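Long-range contacts in myosin-I heavy chain (Dictyostelium discoideum, PDB 5EJR), which is an actin-based motor with ATPase activity that acts in early phagocytosis and adhesion, represented here by a MyTH4-FERM unit of its tail: residues 298-303 with 502-507; 420-425 with 437-442; 251-256 with 294-299. All blocks are in the same frame, centred on the assembly; numbering follows the deposited sequence.

Contact 1. Residues 298-303 with 502-507; sequences FFLDDV and QFYSSQ. With EDO (1,2-ethanediol), chain B.
The ring of F298 lies against that of F503 in a face-to-face stack, with centroids 3.9 Å apart and planes only 17° from parallel. The overlap extends past the ring, since F503 CB also sits over the F298 face in a CH-pi contact. F503 presents this face because its chi1 of -174° swings CG opposite the backbone N, laying CD1 and CE1 over the F298 ring. Y504, one residue further along the helix, meets the same phenylalanine differently: the edge of F298, led by CD1, points at the tyrosine face with the planes at 86°, and F298 CD1 comes to 3.6 Å from Y504 CE2. F298 is thus gripped on a face and at an edge, and the three rings form an aromatic cluster.

L300 divides its branches between the same two rings, CD1 approaching F503 CE1 at 3.7 Å and CD2 reaching the rim of Y504 at CD1, 3.8 Å away. The polar end of Y504 is held as well, because F299 N donates to Y504 OH over 3.0 Å. A water that donates to F299 O at 2.7 Å adds a weak bond to the same hydroxyl.

In the fold, the loop that follows strand 290-296 of the ubiquitin-like lobe here packs on helix 494-505 of the PH-like lobe, while M252 touches L300 and F461 lies against Y504.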
loop_
_atom_site.group_PDB
_atom_site.type_symbol
_atom_site.label_atom_id
_atom_site.label_comp_id
_atom_site.label_asym_id
_atom_site.label_seq_id
_atom_site.Cartn_x
_atom_site.Cartn_y
_atom_site.Cartn_z
ATOM N N PHE A 298 -5.537 16.896 -5.164
ATOM C CA PHE A 298 -6.625 17.835 -4.942
ATOM C C PHE A 298 -6.474 19.173 -5.656
ATOM O O PHE A 298 -5.392 19.736 -5.716
ATOM C CB PHE A 298 -6.821 18.043 -3.441
ATOM C CG PHE A 298 -7.083 16.754 -2.692
ATOM C CD1 PHE A 298 -8.313 16.100 -2.801
ATOM C CD2 PHE A 298 -6.129 16.225 -1.829
ATOM C CE1 PHE A 298 -8.564 14.918 -2.081
ATOM C CE2 PHE A 298 -6.388 15.050 -1.093
ATOM C CZ PHE A 298 -7.597 14.400 -1.234
ATOM N N PHE A 299 -7.597 19.679 -6.167
ATOM C CA PHE A 299 -7.669 20.928 -6.917
ATOM C C PHE A 299 -8.795 21.728 -6.322
ATOM O O PHE A 299 -9.953 21.403 -6.557
ATOM C CB PHE A 299 -7.928 20.636 -8.416
ATOM C CG PHE A 299 -6.749 19.999 -9.115
ATOM C CD1 PHE A 299 -6.541 18.622 -9.049
ATOM C CD2 PHE A 299 -5.845 20.778 -9.836
ATOM C CE1 PHE A 299 -5.434 18.039 -9.674
ATOM C CE2 PHE A 299 -4.742 20.194 -10.471
ATOM C CZ PHE A 299 -4.539 18.833 -10.385
ATOM N N LEU A 300 -8.451 22.710 -5.479
ATOM C CA LEU A 300 -9.416 23.544 -4.739
ATOM C C LEU A 300 -9.709 24.876 -5.392
ATOM O O LEU A 300 -10.739 25.484 -5.097
ATOM C CB LEU A 300 -8.903 23.774 -3.293
ATOM C CG LEU A 300 -8.954 22.517 -2.380
ATOM C CD1 LEU A 300 -8.420 22.833 -0.967
ATOM C CD2 LEU A 300 -10.389 22.004 -2.233
ATOM N N ASP A 301 -8.814 25.340 -6.257
ATOM C CA ASP A 301 -8.983 26.636 -6.934
ATOM C C ASP A 301 -9.799 26.503 -8.211
ATOM O O ASP A 301 -9.868 25.414 -8.772
ATOM C CB ASP A 301 -7.627 27.320 -7.147
ATOM C CG ASP A 301 -6.878 27.454 -5.824
ATOM O OD1 ASP A 301 -7.503 27.908 -4.830
ATOM O OD2 ASP A 301 -5.729 26.963 -5.739
ATOM N N ASP A 302 -10.479 27.569 -8.619
ATOM C CA ASP A 302 -11.346 27.528 -9.803
ATOM C C ASP A 302 -10.514 27.686 -11.083
ATOM O O ASP A 302 -10.015 28.763 -11.359
ATOM C CB ASP A 302 -12.465 28.597 -9.709
ATOM C CG ASP A 302 -13.538 28.563 -10.806
ATOM O OD1 ASP A 302 -13.418 27.738 -11.742
ATOM O OD2 ASP A 302 -14.493 29.372 -10.732
ATOM N N VAL A 303 -10.377 26.600 -11.856
ATOM C CA VAL A 303 -9.638 26.594 -13.123
ATOM C C VAL A 303 -10.199 27.635 -14.133
ATOM O O VAL A 303 -9.469 28.121 -14.984
ATOM C CB VAL A 303 -9.514 25.149 -13.708
ATOM C CG1 VAL A 303 -10.785 24.677 -14.445
ATOM C CG2 VAL A 303 -8.274 25.023 -14.588
ATOM N N GLN A 502 -13.758 13.108 2.357
ATOM C CA GLN A 502 -13.548 13.956 3.552
ATOM C C GLN A 502 -12.813 15.264 3.207
ATOM O O GLN A 502 -13.258 16.341 3.617
ATOM C CB GLN A 502 -12.799 13.188 4.669
ATOM C CG GLN A 502 -12.370 14.042 5.890
ATOM C CD GLN A 502 -13.500 14.729 6.644
ATOM O OE1 GLN A 502 -13.303 15.789 7.250
ATOM N NE2 GLN A 502 -14.691 14.135 6.678
ATOM N N PHE A 503 -11.743 15.171 2.411
ATOM C CA PHE A 503 -10.950 16.360 2.052
ATOM C C PHE A 503 -11.765 17.417 1.362
ATOM O O PHE A 503 -11.751 18.571 1.797
ATOM C CB PHE A 503 -9.690 16.016 1.233
ATOM C CG PHE A 503 -8.795 17.215 0.982
ATOM C CD1 PHE A 503 -9.034 18.077 -0.089
ATOM C CD2 PHE A 503 -7.731 17.494 1.825
ATOM C CE1 PHE A 503 -8.221 19.192 -0.305
ATOM C CE2 PHE A 503 -6.918 18.613 1.605
ATOM C CZ PHE A 503 -7.164 19.445 0.538
ATOM N N TYR A 504 -12.472 17.037 0.305
ATOM C CA TYR A 504 -13.250 18.001 -0.473
ATOM C C TYR A 504 -14.504 18.520 0.229
ATOM O O TYR A 504 -14.796 19.721 0.161
ATOM C CB TYR A 504 -13.608 17.400 -1.825
ATOM C CG TYR A 504 -12.541 17.478 -2.899
ATOM C CD1 TYR A 504 -11.963 18.698 -3.252
ATOM C CD2 TYR A 504 -12.207 16.357 -3.653
ATOM C CE1 TYR A 504 -11.041 18.785 -4.300
ATOM C CE2 TYR A 504 -11.325 16.440 -4.726
ATOM C CZ TYR A 504 -10.753 17.657 -5.054
ATOM O OH TYR A 504 -9.886 17.712 -6.117
ATOM N N SER A 505 -15.270 17.617 0.885
ATOM C CA SER A 505 -16.504 18.017 1.550
ATOM C C SER A 505 -16.236 18.915 2.752
ATOM O O SER A 505 -17.080 19.740 3.066
ATOM C CB SER A 505 -17.317 16.794 1.971
ATOM O OG SER A 505 -16.714 16.129 3.064
ATOM N N SER A 506 -15.085 18.751 3.431
ATOM C CA SER A 506 -14.783 19.513 4.644
ATOM C C SER A 506 -14.416 20.981 4.385
ATOM O O SER A 506 -14.290 21.749 5.342
ATOM C CB SER A 506 -13.712 18.814 5.473
ATOM O OG SER A 506 -12.443 18.855 4.840
ATOM N N GLN A 507 -14.236 21.372 3.101
ATOM C CA GLN A 507 -13.886 22.753 2.744
ATOM C C GLN A 507 -15.097 23.711 2.844
ATOM O O GLN A 507 -16.257 23.286 2.911
ATOM C CB GLN A 507 -13.242 22.832 1.352
ATOM C CG GLN A 507 -12.064 21.870 1.109
ATOM C CD GLN A 507 -10.822 22.032 1.972
ATOM O OE1 GLN A 507 -10.248 21.046 2.461
ATOM N NE2 GLN A 507 -10.316 23.253 2.095
HETATM C C1 EDO B . -11.551 22.765 -11.283
HETATM O O1 EDO B . -11.862 24.142 -11.238
HETATM C C2 EDO B . -10.464 22.498 -10.238
HETATM O O2 EDO B . -9.392 23.434 -10.455
HETATM O O HOH W 1 -11.703 19.709 -7.823
#

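Contact 2. Residues 420-425 with 437-442; sequences FGCTLF and WLAINK. With EDO (1,2-ethanediol), chain H; EDO (1,2-ethanediol), chain B; EDO (1,2-ethanediol), chain F.
T423 and I440 face each other as an antiparallel hydrogen-bonded pair: T423 N donates to I440 O over 2.8 Å at 174°, and I440 N returns a bond of 3.0 Å to T423 O. F425 and L438 repeat the exchange, F425 N to L438 O at 2.9 Å and L438 N to F425 O at 2.8 Å. Between them L424 and A439 form the non-hydrogen-bonded pair, the A439 backbone bonding instead to S446 of the next strand. These strands are the opening hairpin of the PH-like FERM lobe.

T423, F425, L438 and I440 share the face turned to helix 494-505, T423 and I440 on V500, F425 on S496 and I497. On the other face L424 CD2 rests on A439 CB, while CD1 stands over the six-membered ring of W437, 19° off the normal.

Beyond the ladder, one water donates to G421 O and accepts from K442 N; another donates to F420 O and accepts from N441 ND2. N441 holds CG between its backbone N and carbonyl carbon (chi1 70°), which lets ND2 also donate to an ethanediol oxygen, while OD1 accepts from G444 N. G421 N and K442 NZ each donate to a further ethanediol.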
loop_
_atom_site.group_PDB
_atom_site.type_symbol
_atom_site.label_atom_id
_atom_site.label_comp_id
_atom_site.label_asym_id
_atom_site.label_seq_id
_atom_site.Cartn_x
_atom_site.Cartn_y
_atom_site.Cartn_z
ATOM N N PHE A 420 -11.799 17.436 -15.316
ATOM C CA PHE A 420 -10.637 18.135 -14.776
ATOM C C PHE A 420 -10.813 18.349 -13.265
ATOM O O PHE A 420 -11.848 18.842 -12.834
ATOM C CB PHE A 420 -10.409 19.487 -15.491
ATOM C CG PHE A 420 -9.194 20.211 -14.952
ATOM C CD1 PHE A 420 -7.925 19.914 -15.428
ATOM C CD2 PHE A 420 -9.313 21.110 -13.897
ATOM C CE1 PHE A 420 -6.797 20.539 -14.886
ATOM C CE2 PHE A 420 -8.190 21.703 -13.324
ATOM C CZ PHE A 420 -6.933 21.422 -13.827
ATOM N N GLY A 421 -9.805 17.989 -12.482
ATOM C CA GLY A 421 -9.849 18.192 -11.031
ATOM C C GLY A 421 -10.603 17.125 -10.262
ATOM O O GLY A 421 -10.723 17.229 -9.046
ATOM N N CYS A 422 -11.080 16.061 -10.955
ATOM C CA CYS A 422 -11.832 14.945 -10.350
ATOM C C CYS A 422 -10.916 13.815 -9.972
ATOM O O CYS A 422 -10.036 13.475 -10.773
ATOM C CB CYS A 422 -12.881 14.424 -11.337
ATOM S SG CYS A 422 -14.284 15.517 -11.596
ATOM N N THR A 423 -11.179 13.154 -8.823
ATOM C CA THR A 423 -10.523 11.889 -8.478
ATOM C C THR A 423 -11.533 10.804 -8.926
ATOM O O THR A 423 -12.709 10.851 -8.542
ATOM C CB THR A 423 -10.083 11.797 -7.004
ATOM O OG1 THR A 423 -9.108 12.799 -6.745
ATOM C CG2 THR A 423 -9.453 10.438 -6.656
ATOM N N LEU A 424 -11.082 9.854 -9.759
ATOM C CA LEU A 424 -11.960 8.810 -10.320
ATOM C C LEU A 424 -11.791 7.447 -9.686
ATOM O O LEU A 424 -10.681 7.037 -9.383
ATOM C CB LEU A 424 -11.796 8.701 -11.860
ATOM C CG LEU A 424 -11.856 9.998 -12.674
ATOM C CD1 LEU A 424 -11.413 9.753 -14.121
ATOM C CD2 LEU A 424 -13.216 10.589 -12.664
ATOM N N PHE A 425 -12.905 6.761 -9.444
ATOM C CA PHE A 425 -12.887 5.416 -8.868
ATOM C C PHE A 425 -13.765 4.525 -9.745
ATOM O O PHE A 425 -14.873 4.924 -10.087
ATOM C CB PHE A 425 -13.469 5.428 -7.424
ATOM C CG PHE A 425 -12.687 6.249 -6.424
ATOM C CD1 PHE A 425 -11.580 5.713 -5.775
ATOM C CD2 PHE A 425 -13.032 7.572 -6.166
ATOM C CE1 PHE A 425 -10.840 6.480 -4.872
ATOM C CE2 PHE A 425 -12.304 8.333 -5.250
ATOM C CZ PHE A 425 -11.204 7.790 -4.619
ATOM N N TRP A 437 -17.714 5.398 -13.570
ATOM C CA TRP A 437 -16.701 6.127 -12.807
ATOM C C TRP A 437 -17.344 6.981 -11.746
ATOM O O TRP A 437 -18.180 7.830 -12.066
ATOM C CB TRP A 437 -15.878 7.066 -13.705
ATOM C CG TRP A 437 -14.887 6.410 -14.615
ATOM C CD1 TRP A 437 -14.339 5.169 -14.483
ATOM C CD2 TRP A 437 -14.274 7.001 -15.768
ATOM N NE1 TRP A 437 -13.432 4.943 -15.489
ATOM C CE2 TRP A 437 -13.369 6.053 -16.292
ATOM C CE3 TRP A 437 -14.420 8.238 -16.425
ATOM C CZ2 TRP A 437 -12.612 6.297 -17.449
ATOM C CZ3 TRP A 437 -13.652 8.491 -17.555
ATOM C CH2 TRP A 437 -12.769 7.526 -18.063
ATOM N N LEU A 438 -16.932 6.785 -10.481
ATOM C CA LEU A 438 -17.377 7.644 -9.390
ATOM C C LEU A 438 -16.384 8.795 -9.437
ATOM O O LEU A 438 -15.181 8.546 -9.376
ATOM C CB LEU A 438 -17.284 6.917 -8.030
ATOM C CG LEU A 438 -17.526 7.763 -6.792
ATOM C CD1 LEU A 438 -18.999 8.037 -6.609
ATOM C CD2 LEU A 438 -16.958 7.078 -5.551
ATOM N N ALA A 439 -16.865 10.025 -9.629
ATOM C CA ALA A 439 -15.980 11.186 -9.688
ATOM C C ALA A 439 -16.205 12.069 -8.466
ATOM O O ALA A 439 -17.349 12.415 -8.165
ATOM C CB ALA A 439 -16.248 11.981 -10.962
ATOM N N ILE A 440 -15.126 12.419 -7.747
ATOM C CA ILE A 440 -15.238 13.310 -6.579
ATOM C C ILE A 440 -14.341 14.484 -6.837
ATOM O O ILE A 440 -13.169 14.292 -7.173
ATOM C CB ILE A 440 -14.919 12.600 -5.230
ATOM C CG1 ILE A 440 -15.822 11.323 -5.056
ATOM C CG2 ILE A 440 -15.095 13.566 -4.037
ATOM C CD1 ILE A 440 -15.417 10.373 -3.871
ATOM N N ASN A 441 -14.893 15.708 -6.704
ATOM C CA ASN A 441 -14.131 16.928 -6.916
ATOM C C ASN A 441 -14.532 17.975 -5.895
ATOM O O ASN A 441 -15.187 17.620 -4.905
ATOM C CB ASN A 441 -14.253 17.423 -8.363
ATOM C CG ASN A 441 -15.627 17.952 -8.712
ATOM O OD1 ASN A 441 -16.613 17.740 -8.010
ATOM N ND2 ASN A 441 -15.689 18.753 -9.743
ATOM N N LYS A 442 -14.139 19.251 -6.110
ATOM C CA LYS A 442 -14.430 20.331 -5.158
ATOM C C LYS A 442 -15.951 20.641 -5.020
ATOM O O LYS A 442 -16.375 21.177 -3.998
ATOM C CB LYS A 442 -13.621 21.610 -5.524
ATOM C CG LYS A 442 -14.059 22.267 -6.847
ATOM C CD LYS A 442 -13.324 23.628 -7.061
ATOM C CE LYS A 442 -14.163 24.656 -7.778
ATOM N NZ LYS A 442 -14.148 24.453 -9.251
HETATM C C1 EDO H . -6.705 17.219 -13.588
HETATM O O1 EDO H . -7.575 16.140 -13.320
HETATM C C2 EDO H . -5.247 17.087 -13.049
HETATM O O2 EDO H . -4.728 15.771 -12.976
HETATM C C1 EDO B . -11.551 22.765 -11.283
HETATM O O1 EDO B . -11.862 24.142 -11.238
HETATM C C2 EDO B . -10.464 22.498 -10.238
HETATM O O2 EDO B . -9.392 23.434 -10.455
HETATM C C1 EDO F . -17.928 17.484 -12.431
HETATM O O1 EDO F . -17.755 17.530 -13.840
HETATM C C2 EDO F . -18.147 18.938 -11.995
HETATM O O2 EDO F . -18.318 19.008 -10.610
HETATM O O HOH W 2 -13.095 19.830 -10.455
HETATM O O HOH W 1 -11.703 19.709 -7.823
#

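Contact 3. Residues 251-256 with 294-299. With EDO (1,2-ethanediol), chain E.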
loop_
_atom_site.group_PDB
_atom_site.type_symbol
_atom_site.label_atom_id
_atom_site.label_comp_id
_atom_site.label_asym_id
_atom_site.label_seq_id
_atom_site.Cartn_x
_atom_site.Cartn_y
_atom_site.Cartn_z
ATOM N N LYS A 251 -0.427 18.956 1.255
ATOM C CA LYS A 251 -1.729 18.310 1.445
ATOM C C LYS A 251 -2.483 18.046 0.144
ATOM O O LYS A 251 -3.437 17.302 0.174
ATOM C CB LYS A 251 -2.633 19.108 2.410
ATOM C CG LYS A 251 -3.084 20.471 1.875
ATOM C CD LYS A 251 -3.974 21.238 2.881
ATOM C CE LYS A 251 -3.268 21.671 4.154
ATOM N NZ LYS A 251 -2.302 22.774 3.936
ATOM N N MET A 252 -2.110 18.700 -0.959
ATOM C CA MET A 252 -2.807 18.580 -2.239
ATOM C C MET A 252 -2.326 17.363 -2.970
ATOM O O MET A 252 -2.895 17.011 -4.000
ATOM C CB MET A 252 -2.553 19.830 -3.146
ATOM C CG MET A 252 -2.885 21.174 -2.495
ATOM S SD MET A 252 -4.582 21.171 -1.891
ATOM C CE MET A 252 -4.575 22.704 -0.892
ATOM N N PHE A 253 -1.235 16.760 -2.490
ATOM C CA PHE A 253 -0.601 15.637 -3.134
ATOM C C PHE A 253 -0.945 14.314 -2.493
ATOM O O PHE A 253 -1.297 14.248 -1.312
ATOM C CB PHE A 253 0.934 15.867 -3.192
ATOM C CG PHE A 253 1.357 16.906 -4.204
ATOM C CD1 PHE A 253 1.331 18.262 -3.889
ATOM C CD2 PHE A 253 1.734 16.534 -5.491
ATOM C CE1 PHE A 253 1.668 19.224 -4.846
ATOM C CE2 PHE A 253 2.038 17.500 -6.451
ATOM C CZ PHE A 253 2.022 18.842 -6.112
ATOM N N GLY A 254 -0.873 13.269 -3.304
ATOM C CA GLY A 254 -1.147 11.909 -2.872
ATOM C C GLY A 254 -0.280 10.954 -3.653
ATOM O O GLY A 254 0.558 11.389 -4.447
ATOM N N ILE A 255 -0.517 9.656 -3.480
ATOM C CA ILE A 255 0.221 8.599 -4.156
ATOM C C ILE A 255 -0.711 7.620 -4.839
ATOM O O ILE A 255 -1.781 7.320 -4.310
ATOM C CB ILE A 255 1.187 7.922 -3.140
ATOM C CG1 ILE A 255 2.379 8.878 -2.842
ATOM C CG2 ILE A 255 1.655 6.517 -3.601
ATOM C CD1 ILE A 255 3.436 8.369 -1.918
ATOM N N SER A 256 -0.307 7.157 -6.029
ATOM C CA SER A 256 -0.979 6.127 -6.810
ATOM C C SER A 256 -0.036 4.925 -7.046
ATOM O O SER A 256 1.185 5.094 -7.176
ATOM C CB SER A 256 -1.455 6.691 -8.150
ATOM O OG SER A 256 -2.508 7.617 -7.933
ATOM N N VAL A 294 3.924 9.966 -7.072
ATOM C CA VAL A 294 3.330 11.142 -6.447
ATOM C C VAL A 294 2.526 11.841 -7.537
ATOM O O VAL A 294 2.971 11.948 -8.683
ATOM C CB VAL A 294 4.363 12.073 -5.754
ATOM C CG1 VAL A 294 3.784 13.464 -5.473
ATOM C CG2 VAL A 294 4.857 11.447 -4.451
ATOM N N ARG A 295 1.309 12.243 -7.194
ATOM C CA ARG A 295 0.429 12.943 -8.118
ATOM C C ARG A 295 -0.227 14.068 -7.363
ATOM O O ARG A 295 -0.424 13.966 -6.154
ATOM C CB ARG A 295 -0.661 11.998 -8.655
ATOM C CG ARG A 295 -0.141 10.941 -9.638
ATOM C CD ARG A 295 -1.302 10.282 -10.352
ATOM N NE ARG A 295 -1.891 11.126 -11.400
ATOM C CZ ARG A 295 -1.386 11.281 -12.621
ATOM N NH1 ARG A 295 -0.213 10.741 -12.937
ATOM N NH2 ARG A 295 -2.026 12.014 -13.520
ATOM N N ARG A 296 -0.604 15.125 -8.072
ATOM C CA ARG A 296 -1.372 16.169 -7.409
ATOM C C ARG A 296 -2.790 15.625 -7.400
ATOM O O ARG A 296 -3.337 15.239 -8.456
ATOM C CB ARG A 296 -1.297 17.527 -8.102
ATOM C CG ARG A 296 -2.120 18.501 -7.257
ATOM C CD ARG A 296 -1.999 19.865 -7.721
ATOM N NE ARG A 296 -2.971 20.745 -7.082
ATOM C CZ ARG A 296 -2.950 22.051 -7.271
ATOM N NH1 ARG A 296 -2.006 22.603 -8.027
ATOM N NH2 ARG A 296 -3.867 22.818 -6.710
ATOM N N ARG A 297 -3.294 15.438 -6.190
ATOM C CA ARG A 297 -4.564 14.791 -5.934
ATOM C C ARG A 297 -5.713 15.771 -5.858
ATOM O O ARG A 297 -6.763 15.498 -6.418
ATOM C CB ARG A 297 -4.460 13.953 -4.644
ATOM C CG ARG A 297 -5.729 13.125 -4.284
ATOM C CD ARG A 297 -5.945 11.909 -5.178
ATOM N NE ARG A 297 -4.852 10.937 -5.080
ATOM C CZ ARG A 297 -4.262 10.359 -6.126
ATOM N NH1 ARG A 297 -4.651 10.648 -7.362
ATOM N NH2 ARG A 297 -3.275 9.487 -5.943
ATOM N N PHE A 298 -5.537 16.896 -5.164
ATOM C CA PHE A 298 -6.625 17.835 -4.942
ATOM C C PHE A 298 -6.474 19.173 -5.656
ATOM O O PHE A 298 -5.392 19.736 -5.716
ATOM C CB PHE A 298 -6.821 18.043 -3.441
ATOM C CG PHE A 298 -7.083 16.754 -2.692
ATOM C CD1 PHE A 298 -8.313 16.100 -2.801
ATOM C CD2 PHE A 298 -6.129 16.225 -1.829
ATOM C CE1 PHE A 298 -8.564 14.918 -2.081
ATOM C CE2 PHE A 298 -6.388 15.050 -1.093
ATOM C CZ PHE A 298 -7.597 14.400 -1.234
ATOM N N PHE A 299 -7.597 19.679 -6.167
ATOM C CA PHE A 299 -7.669 20.928 -6.917
ATOM C C PHE A 299 -8.795 21.728 -6.322
ATOM O O PHE A 299 -9.953 21.403 -6.557
ATOM C CB PHE A 299 -7.928 20.636 -8.416
ATOM C CG PHE A 299 -6.749 19.999 -9.115
ATOM C CD1 PHE A 299 -6.541 18.622 -9.049
ATOM C CD2 PHE A 299 -5.845 20.778 -9.836
ATOM C CE1 PHE A 299 -5.434 18.039 -9.674
ATOM C CE2 PHE A 299 -4.742 20.194 -10.471
ATOM C CZ PHE A 299 -4.539 18.833 -10.385
HETATM C C1 EDO E . -6.004 10.423 -1.615
HETATM O O1 EDO E . -4.639 10.461 -2.045
HETATM C C2 EDO E . -6.320 9.038 -0.928
HETATM O O2 EDO E . -5.798 9.086 0.393
#
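G254 and R295 pair as antiparallel neighbours, each backbone N donating to the other's O over 3.0 Å at 169°. Beside them F253 with R296 and I255 with V294 form non-hydrogen-bonded pairs, while the short strand axes run at 132° to one another. Past the last pair M252 O accepts from both R297 N, at 2.7 Å, and F298 N, at 2.9 Å, so two successive amides grip one carbonyl.

The strands belong to the beta-grasp sheet of the ubiquitin-like FERM lobe; 253-259 lies between 264-267 and 290-296, and V294 bonds on its far side to R215. V294 CG2 meets I255 CG1, and V294 CG1 reaches F253 CD2, on the side facing helix 232-243. R296 lays its CB and CG over one face of the F253 ring, off-centre, then runs extended so that NE donates to F298 O at 3.0 Å.

R297 folds back over strand 253-256, crossing G254, where a side chain would crowd its NE. Bends at chi2 (73°) and chi3 carry its guanidinium to S256, where NH2 donates to OG over 2.8 Å and more weakly to I255 O, and its CG rides over the centre of the F298 ring. Replacing R297 with an alanine would probably deprive S256 OG of this donor and uncover that face of F298. R295 NH2 instead reaches E330 of helix 317-332 in a salt bridge.

In the fold
From the N terminus, the chain passes the MyTH4 region and reaches contact 3, which closes a loop of 37 residues inside the ubiquitin-like lobe. Contact 1 opens where contact 3 ends and closes only at the C terminus, after the helical middle lobe and the PH-like lobe. Contact 2, a local hairpin following contact 3 in series, nests within that long loop. Y504 OH lies 3.1 Å from G421 O in a probable hydrogen bond, and F299 packs on F420 edge-to-face. Contact 1 joins the first and last FERM lobes; contacts 3 and 2 lie within one lobe each and meet it through F298, F299 and Y504.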